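PDB 4FEI: heat shock protein-related protein from Deinococcus radiodurans, which probably acts as a small heat shock protein, a chaperone whose alpha-crystallin domain, the part described here, would help keep stressed proteins from aggregating. Local coordinates for residues G3-A8 with L22-V27; R12-H17 with T88-K93; Q40-G45 with V64-F69; P72-S77 with E92-T97. All blocks are in the same frame, centred on the assembly; numbering follows the deposited sequence.

Interaction 1: residues G3-A8 with L22-V27; sequences GPWTPA and LDVPGV
Trp5 lays the six-membered end of its indole obliquely against the bend that follows strand 17-23, with CZ2 3.8 Å from Val24 CA and CH2 3.9 Å from Pro25 O. Its carbon CG stands opposite the backbone N (chi1 -164°), which throws the ring across the gap to the Val24-Pro25 bend. The polar edge is used as well: NE1 donates to a water at 3.0 Å, in the plane of the indole, and that water donates in turn to Asp23 O. Two residues on, Pro7 turns CB toward the strand end, 3.9 Å from Val24 CG1 and 4.1 Å from Leu22 CG. Ala8 makes the direct backbone bond, its O accepting from Asp23 N at 3.0 Å (171° at the hydrogen), while Leu22 CD1 rests 3.5 Å from Pro7 O.

Around this first shell, Pro7 CD sits over one face of the indole, Phe63 meets the ring edge-to-face, and Arg47 of the same chain makes a cation-pi contact with it. Asp23 sends its carboxylate to Arg47 and Arg58 of the second subunit, so this N-terminal arm of the alpha-crystallin domain packs beside the dimer interface.

Residue types suit the place. Pro7 and Pro25 lack an N-H and cannot donate to a neighbouring strand, and Val24 to Val27 form a type II turn with Gly26 at positive phi. Between these two segments, apolar contacts are joined by one direct backbone bond and one water, which gives the indole nitrogen of the buried Trp5 a partner and links it to a strand carbonyl; Arg65 holds Pro7 O from outside.

Interaction 2: residues R12-H17 with T88-K93; sequences RDAGTH and TVRFEK
His17 and Glu92 form an antiparallel non-hydrogen-bonded pair, CA atoms 4.2 Å apart, and Lys93 N donates to Thr16 O at 2.9 Å. Here the beta hairpin of strands 9-14 and 17-23, closed by a type II' turn from Ala14 to His17, meets the end of strand 86-92 in one sheet of the alpha-crystallin sandwich. Gly15, at positive phi, suits the turn.

Lys93 folds over this turn. A bend in mid-chain (chi3 76°) brings NZ to a salt bridge with Asp13 OD1 at 2.7 Å and a hydrogen bond to Gly15 O at 3.1 Å, the donor tilted from the carbonyl plane. The same Asp13 OD1 accepts from Gly15 N, from above its carboxylate plane, making an Asx turn. A leucine in place of Lys93 would probably leave the Asp13 carboxylate without its charge mate and Gly15 O without the NZ donor, with only the backbone bond to Thr16 O remaining from this residue to the turn.

His17 crosses Arg90 at about a right angle, ring and guanidinium planes 81° apart, and its CB lies at the guanidinium edge, 3.6 Å from Arg90 NE. Thr16 OG1 shares a hydrogen bond of 2.8 Å with His17 ND1, limiting the turning of the imidazole.

Farther along, Arg12 pairs through NE with Asp19, the neighbour across the hairpin. Its NH2 donates to a water at 3.3 Å, and that water lies 2.8 Å from Thr88 OG1.

Interaction 3: residues Q40-G45 with V64-F69; sequences QLTVSG and VRELAF
Strand 40-45 and strand 64-68 run antiparallel, their axes 4.4 Å apart at closest and 159° between their directions. Leu41 with Leu67 and Val43 with Arg65 are the hydrogen-bonded pairs, each donating and accepting: Leu41 N reaches Leu67 O at 2.6 Å and Val43 N reaches Arg65 O at 2.9 Å. Gln40 with Ala68, Thr42 with Glu66 and Ser44 with Val64 are the non-hydrogen-bonded pairs between and beyond them. This is part of the second sheet of the immunoglobulin-like beta sandwich of the alpha-crystallin domain.

Leu41, Val43 and Leu67 look to the inner face, where Leu20 packs on Leu41 and Leu67 and Leu22 on Val43. Within it, Val43 CG2 lies 4.3 Å from Leu67 CD1. Phe69 turns its ring back obliquely against the start of strand 40-45, CZ 4.0 Å from Leu41 CB, touches Leu18 and meets Phe91 edge-to-face. Arg65 also leaves from this face, but Leu67 CD2 lies over one face of its guanidinium, 3.5 Å above the centre, and NH1 goes to Pro7 O and to Glu57 of the second subunit.

The opposite face is mainly polar. Gln40 bends at chi2 (-95°) to lay its amide over the second strand, NE2 3.4 Å from Glu66 CG and OE1 3.7 Å from Ala68 CB, the amide and carboxylate planes nearly perpendicular. Thr42 and Glu66 lie side by side, pointing the same way.

The pairing thus separates two chemistries: branched aliphatic residues fill the sandwich interior, polar ones suit the outer side, and the one inward-leaving charge is probably compensated by the Pro7 carbonyl of its own chain and the Glu57 carboxylate of the second subunit.

Interaction 4: residues P72-S77 with E92-T97; sequences PVRPAS and EKLRPT
Glu92 lays its side chain over Ser77 and Arg74, with CG 3.5 Å from Ser77 CB, at the end of a strand of the alpha-crystallin sandwich, where the loop with the type II turn from Arg74 to Ser77 comes alongside. With chi1 at 58°, CG sits between the backbone N and the carbonyl carbon, and the extended chain takes OE1 to 3.7 Å from Arg74 NH1, a long salt bridge, the two flat groups inclined by 65°. Were Glu92 an alanine, Arg74 would probably lose this distant charge partner and Ser77 CB the methylene group packed on it.

Ser77, small and hydroxylic, fits the turn: OG donates to Arg74 O at 2.8 Å and weakly accepts from Glu92 N at 3.3 Å.

The backbones add a single bridge between Val73 and Lys93. Arg74 N donates to Glu92 O at 2.9 Å, and Leu94 N to Pro72 O at 3.1 Å and almost straight (178°). Leu94 spreads its branches over this loop, CD2 beside Pro72 CB and CD1 against Val73 O. Pro72 O also accepts from a water at 2.9 Å, which in turn accepts from Arg95 N.

Overall arrangement
The four contacts run along one alpha-crystallin sandwich. Interactions 2 and 4 lie at one end, centres about 8 Å apart, sharing Glu92 and Lys93; Thr97 N of interaction 4 probably donates to Gly15 O in the turn of interaction 2. Interaction 1 sits on the other side of the chain's centre, its centre about 21 Å from that of interaction 2 and 26 Å from that of interaction 4. Interaction 3 lies between, in the opposing sheet: it touches interaction 1 through Arg65 and Pro7, and Leu22 packs on Val43, while Phe91 of interaction 2 meets Leu41 and Phe69 across the interior. Interactions 1, 2 and 3 each reach the second subunit; interaction 4 does not.

Interaction 1: residues G3-A8 with L22-V27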
# COMPACT_ATOMS: atom_id res chain seq x y z
N GLY A 3 8.25 -10.97 2.53
CA GLY A 3 7.28 -12.07 2.42
C GLY A 3 6.48 -12.15 1.13
O GLY A 3 6.49 -11.22 0.32
N PRO A 4 5.77 -13.27 0.92
CA PRO A 4 4.97 -13.40 -0.32
C PRO A 4 3.81 -12.38 -0.29
O PRO A 4 3.19 -12.17 0.75
CB PRO A 4 4.42 -14.84 -0.26
CG PRO A 4 5.23 -15.54 0.86
CD PRO A 4 5.64 -14.45 1.80
N TRP A 5 3.55 -11.78 -1.44
CA TRP A 5 2.63 -10.65 -1.52
C TRP A 5 1.24 -11.07 -1.99
O TRP A 5 1.07 -11.64 -3.09
CB TRP A 5 3.20 -9.60 -2.50
CG TRP A 5 2.56 -8.28 -2.38
CD1 TRP A 5 1.74 -7.85 -1.36
CD2 TRP A 5 2.72 -7.17 -3.28
NE1 TRP A 5 1.38 -6.54 -1.58
CE2 TRP A 5 1.98 -6.10 -2.75
CE3 TRP A 5 3.44 -6.98 -4.48
CZ2 TRP A 5 1.91 -4.86 -3.38
CZ3 TRP A 5 3.36 -5.76 -5.10
CH2 TRP A 5 2.60 -4.71 -4.55
N THR A 6 0.25 -10.78 -1.13
CA THR A 6 -1.17 -10.86 -1.46
C THR A 6 -1.82 -9.49 -1.15
O THR A 6 -2.19 -9.22 -0.01
CB THR A 6 -1.86 -12.03 -0.72
OG1 THR A 6 -1.22 -13.27 -1.10
CG2 THR A 6 -3.39 -12.15 -1.07
N PRO A 7 -1.93 -8.63 -2.17
CA PRO A 7 -2.44 -7.26 -1.94
C PRO A 7 -3.92 -7.28 -1.59
O PRO A 7 -4.71 -7.95 -2.28
CB PRO A 7 -2.19 -6.53 -3.27
CG PRO A 7 -1.89 -7.58 -4.29
CD PRO A 7 -1.47 -8.84 -3.57
N ALA A 8 -4.27 -6.57 -0.51
CA ALA A 8 -5.62 -6.50 0.01
C ALA A 8 -6.63 -5.85 -1.01
O ALA A 8 -6.29 -4.86 -1.69
CB ALA A 8 -5.63 -5.81 1.37
N LEU A 22 -7.45 -2.13 -5.05
CA LEU A 22 -6.39 -3.09 -4.70
C LEU A 22 -5.17 -2.34 -4.17
O LEU A 22 -4.63 -1.49 -4.86
CB LEU A 22 -6.04 -3.94 -5.94
CG LEU A 22 -5.22 -5.20 -5.70
CD1 LEU A 22 -6.08 -6.30 -5.05
CD2 LEU A 22 -4.57 -5.69 -7.03
N ASP A 23 -4.76 -2.62 -2.94
CA ASP A 23 -3.63 -1.92 -2.32
C ASP A 23 -2.32 -2.47 -2.90
O ASP A 23 -1.87 -3.57 -2.53
CB ASP A 23 -3.61 -2.10 -0.80
CG ASP A 23 -4.64 -1.26 -0.10
OD1 ASP A 23 -5.00 -1.61 1.06
OD2 ASP A 23 -5.07 -0.25 -0.66
N VAL A 24 -1.72 -1.68 -3.82
CA VAL A 24 -0.47 -2.08 -4.46
C VAL A 24 0.64 -0.98 -4.31
O VAL A 24 1.11 -0.43 -5.31
CB VAL A 24 -0.72 -2.50 -5.96
CG1 VAL A 24 -1.46 -3.87 -6.07
CG2 VAL A 24 -1.48 -1.42 -6.72
N PRO A 25 1.05 -0.65 -3.08
CA PRO A 25 2.08 0.39 -2.97
C PRO A 25 3.44 -0.09 -3.48
O PRO A 25 3.79 -1.24 -3.25
CB PRO A 25 2.14 0.68 -1.45
CG PRO A 25 1.72 -0.55 -0.82
CD PRO A 25 0.67 -1.17 -1.75
N GLY A 26 4.17 0.78 -4.19
CA GLY A 26 5.54 0.49 -4.64
C GLY A 26 5.62 -0.43 -5.87
O GLY A 26 6.72 -0.84 -6.27
N VAL A 27 4.47 -0.75 -6.49
CA VAL A 27 4.44 -1.66 -7.64
C VAL A 27 5.19 -1.05 -8.83
O VAL A 27 5.18 0.18 -9.00
CB VAL A 27 2.98 -2.00 -8.01
CG1 VAL A 27 2.87 -3.11 -9.04
CG2 VAL A 27 2.38 -2.49 -6.84
O HOH W 1 -0.53 -4.50 -0.55

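Interaction 2: residues R12-H17 with T88-K93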
# COMPACT_ATOMS: atom_id res chain seq x y z
N ARG A 12 -16.31 -2.11 -4.17
CA ARG A 12 -17.21 -1.00 -3.82
C ARG A 12 -18.37 -0.96 -4.81
O ARG A 12 -18.18 -1.10 -6.03
CB ARG A 12 -16.44 0.33 -3.81
CG ARG A 12 -17.32 1.58 -3.60
CD ARG A 12 -16.47 2.85 -3.63
NE ARG A 12 -15.68 3.02 -4.87
CZ ARG A 12 -14.58 3.78 -4.98
NH1 ARG A 12 -14.12 4.46 -3.90
NH2 ARG A 12 -13.93 3.87 -6.15
N ASP A 13 -19.57 -0.80 -4.27
CA ASP A 13 -20.75 -0.64 -5.06
C ASP A 13 -20.80 0.82 -5.44
O ASP A 13 -21.03 1.67 -4.60
CB ASP A 13 -21.96 -1.04 -4.22
CG ASP A 13 -23.29 -0.82 -4.92
OD1 ASP A 13 -23.31 -0.59 -6.16
OD2 ASP A 13 -24.34 -0.88 -4.22
N ALA A 14 -20.58 1.12 -6.71
CA ALA A 14 -20.71 2.49 -7.20
C ALA A 14 -21.94 2.63 -8.14
O ALA A 14 -21.86 3.24 -9.23
CB ALA A 14 -19.45 2.91 -7.89
N GLY A 15 -23.07 2.07 -7.72
CA GLY A 15 -24.33 2.25 -8.45
C GLY A 15 -24.36 1.60 -9.83
O GLY A 15 -24.72 0.43 -9.97
N THR A 16 -23.99 2.37 -10.84
CA THR A 16 -23.97 1.88 -12.21
C THR A 16 -22.73 1.02 -12.43
O THR A 16 -22.70 0.16 -13.33
CB THR A 16 -24.03 3.05 -13.29
OG1 THR A 16 -22.80 3.81 -13.27
CG2 THR A 16 -25.23 4.01 -13.04
N HIS A 17 -21.71 1.25 -11.61
CA HIS A 17 -20.43 0.56 -11.73
C HIS A 17 -20.06 -0.26 -10.50
O HIS A 17 -20.55 -0.02 -9.40
CB HIS A 17 -19.30 1.54 -12.06
CG HIS A 17 -19.37 2.08 -13.45
ND1 HIS A 17 -20.14 3.17 -13.79
CD2 HIS A 17 -18.76 1.67 -14.59
CE1 HIS A 17 -20.02 3.40 -15.09
NE2 HIS A 17 -19.18 2.51 -15.60
N THR A 88 -7.47 1.20 -8.85
CA THR A 88 -8.93 1.25 -8.96
C THR A 88 -9.34 0.71 -10.33
O THR A 88 -9.02 1.31 -11.36
CB THR A 88 -9.45 2.71 -8.78
OG1 THR A 88 -8.95 3.25 -7.54
CG2 THR A 88 -10.99 2.79 -8.80
N VAL A 89 -10.03 -0.42 -10.33
CA VAL A 89 -10.56 -1.00 -11.54
C VAL A 89 -12.09 -0.90 -11.57
O VAL A 89 -12.76 -1.46 -10.72
CB VAL A 89 -10.15 -2.52 -11.71
CG1 VAL A 89 -10.46 -3.02 -13.17
CG2 VAL A 89 -8.68 -2.76 -11.29
N ARG A 90 -12.64 -0.24 -12.57
CA ARG A 90 -14.05 0.05 -12.64
C ARG A 90 -14.75 -0.77 -13.75
O ARG A 90 -14.28 -0.81 -14.90
CB ARG A 90 -14.20 1.54 -12.88
CG ARG A 90 -15.55 2.07 -12.59
CD ARG A 90 -15.44 3.56 -12.21
NE ARG A 90 -16.68 4.01 -11.57
CZ ARG A 90 -16.83 5.19 -10.99
NH1 ARG A 90 -18.00 5.49 -10.44
NH2 ARG A 90 -15.82 6.06 -10.96
N PHE A 91 -15.88 -1.40 -13.41
CA PHE A 91 -16.63 -2.21 -14.34
C PHE A 91 -18.07 -1.72 -14.31
O PHE A 91 -18.59 -1.32 -13.23
CB PHE A 91 -16.63 -3.69 -13.93
CG PHE A 91 -15.27 -4.33 -13.86
CD1 PHE A 91 -14.73 -4.97 -14.96
CD2 PHE A 91 -14.52 -4.32 -12.66
CE1 PHE A 91 -13.46 -5.58 -14.91
CE2 PHE A 91 -13.27 -4.90 -12.59
CZ PHE A 91 -12.74 -5.55 -13.73
N GLU A 92 -18.75 -1.76 -15.45
CA GLU A 92 -20.16 -1.40 -15.43
C GLU A 92 -21.01 -2.62 -15.17
O GLU A 92 -20.79 -3.66 -15.76
CB GLU A 92 -20.61 -0.58 -16.66
CG GLU A 92 -20.41 -1.19 -17.96
CD GLU A 92 -20.82 -0.26 -19.12
OE1 GLU A 92 -22.02 0.11 -19.20
OE2 GLU A 92 -19.93 0.06 -19.95
N LYS A 93 -21.96 -2.49 -14.25
CA LYS A 93 -22.84 -3.58 -13.86
C LYS A 93 -23.85 -3.90 -14.95
O LYS A 93 -24.25 -3.05 -15.74
CB LYS A 93 -23.56 -3.22 -12.56
CG LYS A 93 -22.68 -3.39 -11.32
CD LYS A 93 -23.05 -2.43 -10.18
CE LYS A 93 -24.29 -2.84 -9.45
NZ LYS A 93 -24.38 -2.01 -8.16
O HOH W 2 -10.80 4.87 -6.30

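Interaction 3: residues Q40-G45 with V64-F69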
# COMPACT_ATOMS: atom_id res chain seq x y z
N GLN A 40 -14.62 -13.80 -13.25
CA GLN A 40 -13.41 -13.69 -12.45
C GLN A 40 -12.54 -12.59 -13.02
O GLN A 40 -12.38 -12.46 -14.23
CB GLN A 40 -12.59 -15.01 -12.43
CG GLN A 40 -13.33 -16.28 -11.95
CD GLN A 40 -13.13 -16.60 -10.44
OE1 GLN A 40 -14.07 -17.08 -9.77
NE2 GLN A 40 -11.92 -16.36 -9.92
N LEU A 41 -11.98 -11.79 -12.13
CA LEU A 41 -10.96 -10.85 -12.51
C LEU A 41 -9.62 -11.39 -12.00
O LEU A 41 -9.48 -11.79 -10.81
CB LEU A 41 -11.26 -9.51 -11.89
CG LEU A 41 -10.72 -8.19 -12.40
CD1 LEU A 41 -10.20 -7.42 -11.26
CD2 LEU A 41 -9.68 -8.31 -13.49
N THR A 42 -8.65 -11.43 -12.92
CA THR A 42 -7.30 -11.84 -12.54
C THR A 42 -6.39 -10.65 -12.57
O THR A 42 -6.35 -9.94 -13.57
CB THR A 42 -6.76 -13.01 -13.37
OG1 THR A 42 -7.71 -14.10 -13.31
CG2 THR A 42 -5.39 -13.45 -12.81
N VAL A 43 -5.73 -10.39 -11.44
CA VAL A 43 -4.80 -9.27 -11.33
C VAL A 43 -3.42 -9.83 -10.98
O VAL A 43 -3.29 -10.67 -10.06
CB VAL A 43 -5.20 -8.24 -10.19
CG1 VAL A 43 -4.36 -7.01 -10.33
CG2 VAL A 43 -6.62 -7.85 -10.28
N SER A 44 -2.40 -9.35 -11.68
CA SER A 44 -1.03 -9.74 -11.42
C SER A 44 -0.13 -8.54 -11.54
O SER A 44 -0.47 -7.57 -12.18
CB SER A 44 -0.59 -10.88 -12.36
OG SER A 44 -0.66 -10.46 -13.72
N GLY A 45 1.03 -8.60 -10.89
CA GLY A 45 2.04 -7.56 -10.96
C GLY A 45 3.21 -7.90 -10.07
O GLY A 45 3.30 -9.02 -9.57
N VAL A 64 -0.32 -12.57 -7.50
CA VAL A 64 -1.35 -13.02 -8.39
C VAL A 64 -2.64 -13.20 -7.59
O VAL A 64 -2.67 -13.96 -6.60
CB VAL A 64 -0.98 -14.39 -9.11
CG1 VAL A 64 -2.13 -14.81 -10.07
CG2 VAL A 64 0.36 -14.30 -9.82
N ARG A 65 -3.70 -12.50 -8.00
CA ARG A 65 -5.04 -12.69 -7.41
C ARG A 65 -6.10 -13.06 -8.44
O ARG A 65 -6.12 -12.50 -9.54
CB ARG A 65 -5.48 -11.49 -6.57
CG ARG A 65 -4.50 -11.23 -5.46
CD ARG A 65 -5.11 -10.62 -4.33
NE ARG A 65 -6.01 -11.53 -3.62
CZ ARG A 65 -6.85 -11.11 -2.69
NH1 ARG A 65 -6.86 -9.80 -2.34
NH2 ARG A 65 -7.67 -11.96 -2.11
N GLU A 66 -6.94 -14.02 -8.07
CA GLU A 66 -8.09 -14.44 -8.87
C GLU A 66 -9.35 -14.09 -8.04
O GLU A 66 -9.59 -14.67 -6.96
CB GLU A 66 -8.02 -15.93 -9.17
CG GLU A 66 -8.56 -16.35 -10.49
CD GLU A 66 -8.11 -17.76 -10.90
OE1 GLU A 66 -7.55 -17.91 -12.04
OE2 GLU A 66 -8.33 -18.73 -10.11
N LEU A 67 -10.11 -13.10 -8.53
CA LEU A 67 -11.15 -12.45 -7.71
C LEU A 67 -12.48 -12.51 -8.43
O LEU A 67 -12.58 -12.07 -9.58
CB LEU A 67 -10.79 -10.97 -7.39
CG LEU A 67 -9.42 -10.60 -6.82
CD1 LEU A 67 -9.17 -9.14 -7.08
CD2 LEU A 67 -9.25 -10.91 -5.32
N ALA A 68 -13.49 -13.08 -7.76
CA ALA A 68 -14.81 -13.29 -8.39
C ALA A 68 -15.59 -12.02 -8.26
O ALA A 68 -15.56 -11.39 -7.18
CB ALA A 68 -15.56 -14.42 -7.67
N PHE A 69 -16.28 -11.62 -9.33
CA PHE A 69 -17.17 -10.43 -9.27
C PHE A 69 -18.33 -10.69 -8.29
O PHE A 69 -19.02 -11.68 -8.40
CB PHE A 69 -17.75 -10.08 -10.63
CG PHE A 69 -16.73 -9.67 -11.65
CD1 PHE A 69 -16.44 -10.49 -12.75
CD2 PHE A 69 -16.08 -8.46 -11.53
CE1 PHE A 69 -15.49 -10.11 -13.70
CE2 PHE A 69 -15.12 -8.05 -12.48
CZ PHE A 69 -14.83 -8.88 -13.57

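Interaction 4: residues P72-S77 with E92-T97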
# COMPACT_ATOMS: atom_id res chain seq x y z
N PRO A 72 -22.64 -9.48 -11.31
CA PRO A 72 -22.36 -9.62 -12.75
C PRO A 72 -22.09 -8.27 -13.45
O PRO A 72 -22.79 -7.29 -13.19
CB PRO A 72 -23.61 -10.33 -13.30
CG PRO A 72 -24.68 -10.09 -12.23
CD PRO A 72 -23.95 -10.08 -10.94
N VAL A 73 -21.08 -8.23 -14.31
CA VAL A 73 -20.72 -7.01 -15.03
C VAL A 73 -20.82 -7.19 -16.54
O VAL A 73 -20.76 -8.32 -17.03
CB VAL A 73 -19.28 -6.50 -14.67
CG1 VAL A 73 -19.17 -6.19 -13.16
CG2 VAL A 73 -18.21 -7.51 -15.09
N ARG A 74 -20.98 -6.09 -17.28
CA ARG A 74 -20.95 -6.15 -18.73
C ARG A 74 -19.56 -6.58 -19.18
O ARG A 74 -18.56 -6.12 -18.64
CB ARG A 74 -21.28 -4.82 -19.37
CG ARG A 74 -22.74 -4.39 -19.27
CD ARG A 74 -23.00 -3.23 -20.20
NE ARG A 74 -22.69 -3.66 -21.57
CZ ARG A 74 -22.61 -2.86 -22.62
NH1 ARG A 74 -22.82 -1.54 -22.46
NH2 ARG A 74 -22.32 -3.36 -23.83
N PRO A 75 -19.49 -7.47 -20.21
CA PRO A 75 -18.21 -7.91 -20.75
C PRO A 75 -17.38 -6.76 -21.34
O PRO A 75 -17.93 -5.89 -22.00
CB PRO A 75 -18.63 -8.90 -21.85
CG PRO A 75 -20.08 -8.55 -22.19
CD PRO A 75 -20.64 -8.16 -20.85
N ALA A 76 -16.07 -6.78 -21.09
CA ALA A 76 -15.11 -5.86 -21.72
C ALA A 76 -15.28 -4.39 -21.34
O ALA A 76 -14.86 -3.50 -22.06
CB ALA A 76 -15.07 -6.03 -23.26
N SER A 77 -15.88 -4.16 -20.18
CA SER A 77 -16.10 -2.81 -19.69
C SER A 77 -15.07 -2.34 -18.68
O SER A 77 -15.17 -1.22 -18.18
CB SER A 77 -17.49 -2.71 -19.08
OG SER A 77 -17.62 -3.58 -17.98
N GLU A 92 -18.75 -1.76 -15.45
CA GLU A 92 -20.16 -1.40 -15.43
C GLU A 92 -21.01 -2.62 -15.17
O GLU A 92 -20.79 -3.66 -15.76
CB GLU A 92 -20.61 -0.58 -16.66
CG GLU A 92 -20.41 -1.19 -17.96
CD GLU A 92 -20.82 -0.26 -19.12
OE1 GLU A 92 -22.02 0.11 -19.20
OE2 GLU A 92 -19.93 0.06 -19.95
N LYS A 93 -21.96 -2.49 -14.25
CA LYS A 93 -22.84 -3.58 -13.86
C LYS A 93 -23.85 -3.90 -14.95
O LYS A 93 -24.25 -3.05 -15.74
CB LYS A 93 -23.56 -3.22 -12.56
CG LYS A 93 -22.68 -3.39 -11.32
CD LYS A 93 -23.05 -2.43 -10.18
CE LYS A 93 -24.29 -2.84 -9.45
NZ LYS A 93 -24.38 -2.01 -8.16
N LEU A 94 -24.22 -5.18 -15.00
CA LEU A 94 -25.28 -5.67 -15.86
C LEU A 94 -26.67 -5.13 -15.43
O LEU A 94 -27.50 -4.79 -16.26
CB LEU A 94 -25.29 -7.19 -15.75
CG LEU A 94 -25.46 -7.96 -17.03
CD1 LEU A 94 -24.14 -7.91 -17.77
CD2 LEU A 94 -25.90 -9.43 -16.74
N ARG A 95 -26.88 -5.08 -14.11
CA ARG A 95 -28.07 -4.56 -13.49
C ARG A 95 -27.61 -3.38 -12.61
O ARG A 95 -27.31 -3.55 -11.41
CB ARG A 95 -28.74 -5.66 -12.67
CG ARG A 95 -30.05 -5.27 -11.95
CD ARG A 95 -30.56 -6.46 -11.08
NE ARG A 95 -31.38 -6.01 -9.94
CZ ARG A 95 -30.89 -5.53 -8.77
NH1 ARG A 95 -31.73 -5.14 -7.81
NH2 ARG A 95 -29.57 -5.43 -8.57
N PRO A 96 -27.54 -2.17 -13.21
CA PRO A 96 -27.13 -0.98 -12.47
C PRO A 96 -28.16 -0.70 -11.39
O PRO A 96 -29.35 -0.93 -11.60
CB PRO A 96 -27.19 0.14 -13.53
CG PRO A 96 -27.24 -0.55 -14.86
CD PRO A 96 -27.92 -1.85 -14.61
N THR A 97 -27.68 -0.25 -10.23
CA THR A 97 -28.53 0.33 -9.18
C THR A 97 -28.24 1.85 -9.06
O THR A 97 -27.22 2.34 -9.54
CB THR A 97 -28.29 -0.31 -7.79
OG1 THR A 97 -26.93 -0.07 -7.40
CG2 THR A 97 -28.58 -1.81 -7.80
O HOH W 3 -25.12 -6.30 -11.77